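Local coordinates for ABC transporter periplasmic peptide-binding protein (Pseudoalteromonas, PDB 4QFL) that binds dipeptides such as Ala-Phe in the periplasm, probably to deliver them to an ABC transporter for uptake, at residues Tyr327-Pro340 / Pro499-Ala511. Sequence-based numbering, arbitrary orientation.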
loop_
_atom_site.group_PDB
_atom_site.type_symbol
_atom_site.label_atom_id
_atom_site.label_comp_id
_atom_site.label_asym_id
_atom_site.label_seq_id
_atom_site.Cartn_x
_atom_site.Cartn_y
_atom_site.Cartn_z
ATOM N N TYR A 327 20.633 -1.092 1.065
ATOM C CA TYR A 327 20.082 -0.000 0.268
ATOM C C TYR A 327 21.048 0.519 -0.770
ATOM O O TYR A 327 20.701 1.410 -1.551
ATOM C CB TYR A 327 19.581 1.136 1.153
ATOM C CG TYR A 327 18.371 0.741 1.962
ATOM C CD1 TYR A 327 18.511 0.060 3.159
ATOM C CD2 TYR A 327 17.088 1.028 1.517
ATOM C CE1 TYR A 327 17.402 -0.316 3.904
ATOM C CE2 TYR A 327 15.979 0.663 2.252
ATOM C CZ TYR A 327 16.146 -0.014 3.444
ATOM O OH TYR A 327 15.054 -0.392 4.175
ATOM N N TYR A 328 22.254 -0.042 -0.782
ATOM C CA TYR A 328 23.252 0.308 -1.788
ATOM C C TYR A 328 23.516 1.810 -1.842
ATOM O O TYR A 328 23.856 2.345 -2.895
ATOM C CB TYR A 328 22.822 -0.207 -3.167
ATOM C CG TYR A 328 23.187 -1.648 -3.422
ATOM C CD1 TYR A 328 22.664 -2.675 -2.645
ATOM C CD2 TYR A 328 24.057 -1.985 -4.439
ATOM C CE1 TYR A 328 23.009 -3.992 -2.879
ATOM C CE2 TYR A 328 24.406 -3.303 -4.679
ATOM C CZ TYR A 328 23.882 -4.302 -3.897
ATOM O OH TYR A 328 24.240 -5.607 -4.152
ATOM N N GLY A 329 23.360 2.483 -0.708
ATOM C CA GLY A 329 23.559 3.919 -0.631
ATOM C C GLY A 329 22.453 4.757 -1.245
ATOM O O GLY A 329 22.516 5.976 -1.219
ATOM N N ASN A 330 21.438 4.112 -1.799
ATOM C CA ASN A 330 20.333 4.828 -2.425
ATOM C C ASN A 330 19.226 5.281 -1.450
ATOM O O ASN A 330 18.381 6.113 -1.800
ATOM C CB ASN A 330 19.723 3.966 -3.538
ATOM C CG ASN A 330 20.749 3.527 -4.567
ATOM O OD1 ASN A 330 21.605 4.310 -4.979
ATOM N ND2 ASN A 330 20.679 2.265 -4.974
ATOM N N GLY A 331 19.222 4.733 -0.240
ATOM C CA GLY A 331 18.182 5.052 0.718
ATOM C C GLY A 331 18.535 6.223 1.614
ATOM O O GLY A 331 19.675 6.681 1.635
ATOM N N LEU A 332 17.554 6.711 2.363
ATOM C CA LEU A 332 17.786 7.757 3.356
ATOM C C LEU A 332 17.555 7.193 4.747
ATOM O O LEU A 332 16.526 6.583 5.008
ATOM C CB LEU A 332 16.853 8.947 3.132
ATOM C CG LEU A 332 17.078 9.911 1.960
ATOM C CD1 LEU A 332 16.054 11.023 2.015
ATOM C CD2 LEU A 332 18.493 10.504 1.959
ATOM N N ARG A 333 18.506 7.393 5.645
ATOM C CA ARG A 333 18.368 6.862 6.997
ATOM C C ARG A 333 17.157 7.505 7.674
ATOM O O ARG A 333 16.962 8.719 7.586
ATOM C CB ARG A 333 19.646 7.104 7.807
ATOM C CG ARG A 333 19.603 6.557 9.222
ATOM C CD ARG A 333 20.977 6.607 9.888
ATOM N NE ARG A 333 20.939 6.112 11.265
ATOM C CZ ARG A 333 21.987 5.612 11.916
ATOM N NH1 ARG A 333 23.173 5.530 11.319
ATOM N NH2 ARG A 333 21.849 5.184 13.165
ATOM N N ALA A 334 16.342 6.692 8.342
ATOM C CA ALA A 334 15.119 7.188 8.962
ATOM C C ALA A 334 15.415 7.986 10.216
ATOM O O ALA A 334 16.206 7.552 11.045
ATOM C CB ALA A 334 14.193 6.033 9.297
ATOM N N ARG A 335 14.762 9.144 10.340
ATOM C CA ARG A 335 14.833 9.995 11.532
ATOM C C ARG A 335 13.468 10.084 12.244
ATOM O O ARG A 335 13.310 10.773 13.258
ATOM C CB ARG A 335 15.343 11.390 11.151
ATOM C CG ARG A 335 16.811 11.640 11.499
ATOM C CD ARG A 335 17.804 11.032 10.518
ATOM N NE ARG A 335 19.081 10.792 11.189
ATOM C CZ ARG A 335 20.228 10.512 10.579
ATOM N NH1 ARG A 335 20.289 10.442 9.258
ATOM N NH2 ARG A 335 21.320 10.307 11.300
ATOM N N SER A 336 12.491 9.364 11.700
ATOM C CA SER A 336 11.135 9.318 12.215
ATOM C C SER A 336 10.439 8.266 11.378
ATOM O O SER A 336 10.993 7.830 10.379
ATOM C CB SER A 336 10.450 10.663 12.009
ATOM O OG SER A 336 9.060 10.545 12.254
ATOM N N ILE A 337 9.237 7.844 11.757
ATOM C CA ILE A 337 8.488 6.959 10.869
ATOM C C ILE A 337 8.195 7.654 9.521
ATOM O O ILE A 337 8.157 7.013 8.461
ATOM C CB ILE A 337 7.191 6.389 11.527
ATOM C CG1 ILE A 337 6.609 5.279 10.643
ATOM C CG2 ILE A 337 6.157 7.481 11.772
ATOM C CD1 ILE A 337 5.420 4.562 11.212
ATOM N N LEU A 338 8.028 8.970 9.556
ATOM C CA LEU A 338 7.702 9.721 8.353
ATOM C C LEU A 338 8.952 10.012 7.544
ATOM O O LEU A 338 9.972 10.395 8.112
ATOM C CB LEU A 338 7.019 11.050 8.713
ATOM C CG LEU A 338 5.632 10.957 9.350
ATOM C CD1 LEU A 338 5.002 12.347 9.558
ATOM C CD2 LEU A 338 4.733 10.060 8.517
ATOM N N PRO A 339 8.874 9.841 6.213
ATOM C CA PRO A 339 9.982 10.226 5.331
ATOM C C PRO A 339 10.136 11.740 5.361
ATOM O O PRO A 339 9.159 12.430 5.645
ATOM C CB PRO A 339 9.513 9.752 3.953
ATOM C CG PRO A 339 8.019 9.689 4.053
ATOM C CD PRO A 339 7.734 9.279 5.465
ATOM N N PRO A 340 11.346 12.253 5.091
ATOM C CA PRO A 340 11.615 13.688 5.216
ATOM C C PRO A 340 10.832 14.524 4.225
ATOM O O PRO A 340 10.786 15.737 4.395
ATOM C CB PRO A 340 13.121 13.793 4.933
ATOM C CG PRO A 340 13.445 12.577 4.149
ATOM C CD PRO A 340 12.548 11.502 4.702
ATOM N N PRO A 499 6.972 0.560 19.103
ATOM C CA PRO A 499 6.230 -0.579 18.565
ATOM C C PRO A 499 6.966 -1.077 17.326
ATOM O O PRO A 499 7.063 -2.271 17.083
ATOM C CB PRO A 499 4.875 0.027 18.200
ATOM C CG PRO A 499 5.134 1.514 18.083
ATOM C CD PRO A 499 6.209 1.814 19.054
ATOM N N LEU A 500 7.492 -0.145 16.547
ATOM C CA LEU A 500 8.368 -0.492 15.453
ATOM C C LEU A 500 9.503 0.520 15.397
ATOM O O LEU A 500 9.416 1.606 15.973
ATOM C CB LEU A 500 7.603 -0.538 14.131
ATOM C CG LEU A 500 6.724 0.661 13.755
ATOM C CD1 LEU A 500 7.578 1.849 13.318
ATOM C CD2 LEU A 500 5.720 0.309 12.659
ATOM N N TYR A 501 10.564 0.151 14.695
ATOM C CA TYR A 501 11.753 0.976 14.584
ATOM C C TYR A 501 11.938 1.373 13.138
ATOM O O TYR A 501 12.249 0.519 12.300
ATOM C CB TYR A 501 12.965 0.173 15.038
ATOM C CG TYR A 501 14.310 0.858 14.877
ATOM C CD1 TYR A 501 14.489 2.196 15.204
ATOM C CD2 TYR A 501 15.413 0.142 14.436
ATOM C CE1 TYR A 501 15.739 2.805 15.073
ATOM C CE2 TYR A 501 16.651 0.734 14.302
ATOM C CZ TYR A 501 16.811 2.061 14.621
ATOM O OH TYR A 501 18.058 2.625 14.480
ATOM N N PRO A 502 11.741 2.668 12.835
ATOM C CA PRO A 502 11.973 3.181 11.483
ATOM C C PRO A 502 13.417 2.933 11.093
ATOM O O PRO A 502 14.320 3.274 11.854
ATOM C CB PRO A 502 11.735 4.687 11.640
ATOM C CG PRO A 502 10.821 4.805 12.809
ATOM C CD PRO A 502 11.229 3.712 13.743
ATOM N N ILE A 503 13.644 2.330 9.935
ATOM C CA ILE A 503 15.008 2.064 9.519
ATOM C C ILE A 503 15.445 3.011 8.420
ATOM O O ILE A 503 16.403 3.750 8.597
ATOM C CB ILE A 503 15.203 0.611 9.092
ATOM C CG1 ILE A 503 15.100 -0.290 10.326
ATOM C CG2 ILE A 503 16.550 0.438 8.425
ATOM C CD1 ILE A 503 14.410 -1.588 10.062
ATOM N N ALA A 504 14.721 3.018 7.307
ATOM C CA ALA A 504 15.139 3.781 6.143
ATOM C C ALA A 504 13.985 4.086 5.199
ATOM O O ALA A 504 12.900 3.533 5.316
ATOM C CB ALA A 504 16.215 3.030 5.402
ATOM N N HIS A 505 14.242 4.964 4.244
ATOM C CA HIS A 505 13.290 5.245 3.190
ATOM C C HIS A 505 13.972 4.958 1.861
ATOM O O HIS A 505 15.062 5.473 1.606
ATOM C CB HIS A 505 12.845 6.703 3.266
ATOM C CG HIS A 505 12.438 7.136 4.642
ATOM N ND1 HIS A 505 13.266 7.856 5.472
ATOM C CD2 HIS A 505 11.290 6.943 5.331
ATOM C CE1 HIS A 505 12.643 8.097 6.613
ATOM N NE2 HIS A 505 11.444 7.550 6.552
ATOM N N GLY A 506 13.343 4.128 1.023
ATOM C CA GLY A 506 13.932 3.744 -0.251
ATOM C C GLY A 506 13.607 4.676 -1.413
ATOM O O GLY A 506 12.719 5.533 -1.321
ATOM N N MET A 507 14.360 4.517 -2.505
ATOM C CA MET A 507 14.040 5.151 -3.787
ATOM C C MET A 507 13.133 4.208 -4.568
ATOM O O MET A 507 13.223 2.985 -4.427
ATOM C CB MET A 507 15.313 5.432 -4.599
ATOM C CG MET A 507 16.209 6.511 -4.010
ATOM S SD MET A 507 15.396 8.108 -4.060
ATOM C CE MET A 507 15.100 8.237 -5.806
ATOM N N ARG A 508 12.244 4.774 -5.374
ATOM C CA ARG A 508 11.367 3.969 -6.208
ATOM C C ARG A 508 12.013 3.709 -7.575
ATOM O O ARG A 508 12.199 4.634 -8.354
ATOM C CB ARG A 508 10.024 4.677 -6.369
ATOM C CG ARG A 508 8.952 3.826 -6.995
ATOM C CD ARG A 508 7.611 4.533 -7.015
ATOM N NE ARG A 508 6.542 3.578 -7.270
ATOM C CZ ARG A 508 5.259 3.830 -7.065
ATOM N NH1 ARG A 508 4.888 5.022 -6.622
ATOM N NH2 ARG A 508 4.352 2.897 -7.302
ATOM N N PHE A 509 12.365 2.456 -7.856
ATOM C CA PHE A 509 12.993 2.095 -9.131
ATOM C C PHE A 509 12.061 1.290 -10.042
ATOM O O PHE A 509 11.238 0.515 -9.574
ATOM C CB PHE A 509 14.236 1.226 -8.917
ATOM C CG PHE A 509 15.397 1.933 -8.282
ATOM C CD1 PHE A 509 16.283 2.670 -9.055
ATOM C CD2 PHE A 509 15.633 1.811 -6.918
ATOM C CE1 PHE A 509 17.362 3.300 -8.475
ATOM C CE2 PHE A 509 16.712 2.441 -6.326
ATOM C CZ PHE A 509 17.580 3.190 -7.108
ATOM N N GLN A 510 12.222 1.457 -11.349
ATOM C CA GLN A 510 11.607 0.558 -12.312
ATOM C C GLN A 510 12.436 0.441 -13.582
ATOM O O GLN A 510 12.902 1.443 -14.123
ATOM C CB GLN A 510 10.205 1.008 -12.682
ATOM C CG GLN A 510 9.543 0.098 -13.700
ATOM C CD GLN A 510 8.117 0.494 -13.942
ATOM O OE1 GLN A 510 7.839 1.373 -14.752
ATOM N NE2 GLN A 510 7.197 -0.135 -13.218
ATOM N N ALA A 511 12.618 -0.787 -14.056
ATOM C CA ALA A 511 13.354 -0.997 -15.290
ATOM C C ALA A 511 12.404 -1.268 -16.439
ATOM O O ALA A 511 11.371 -1.900 -16.268
ATOM C CB ALA A 511 14.343 -2.139 -15.142
#
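A short antiparallel beta ladder joins L332 and R333 to A504 and H505 on strand 500-505, the first part of the interrupted strand 500-513 of this periplasmic binding protein. L332 and H505 form the hydrogen-bonded pair. L332 N donates to H505 O at 2.9 Å, and H505 N returns a bond to L332 O. A third bond runs from A334 N to I503 O at 3.0 Å, with the donor 43° out of the carbonyl plane. This skewed bond falls at a classic beta bulge, where I503 and A504 both face G293 of strand 291-297.

Beyond the ladder, 334-340 curls around the H505 side chain. P339 CA lies over one face of the imidazole, 3.5 Å from its centroid, in a CH-pi contact. P340 CD meets the ring over a face too. The H505 CG is anti to the carbonyl carbon (chi1 -49°), which turns the ring face to the two prolines. With an alanine here the prolines would probably lose the ring they rest on, and a gap would open between loop and strand.

A334 CB packs on P502 CB at 3.7 Å. I337 CD1 reaches L500 CD1 at 4.1 Å, the two side chains crossing at about a right angle. S336 OG accepts from L338 N in an ST turn and also bonds Q491. On the other flank, A504 CB sits over the Y327 ring, 3.9 Å from its centroid. The Y327 hydroxyl bonds Y385 O, the backbone of a residue in the phenylalanine pocket. Three backbone bonds thus fix the register, while CH-pi and apolar contacts hold the loop against the strand.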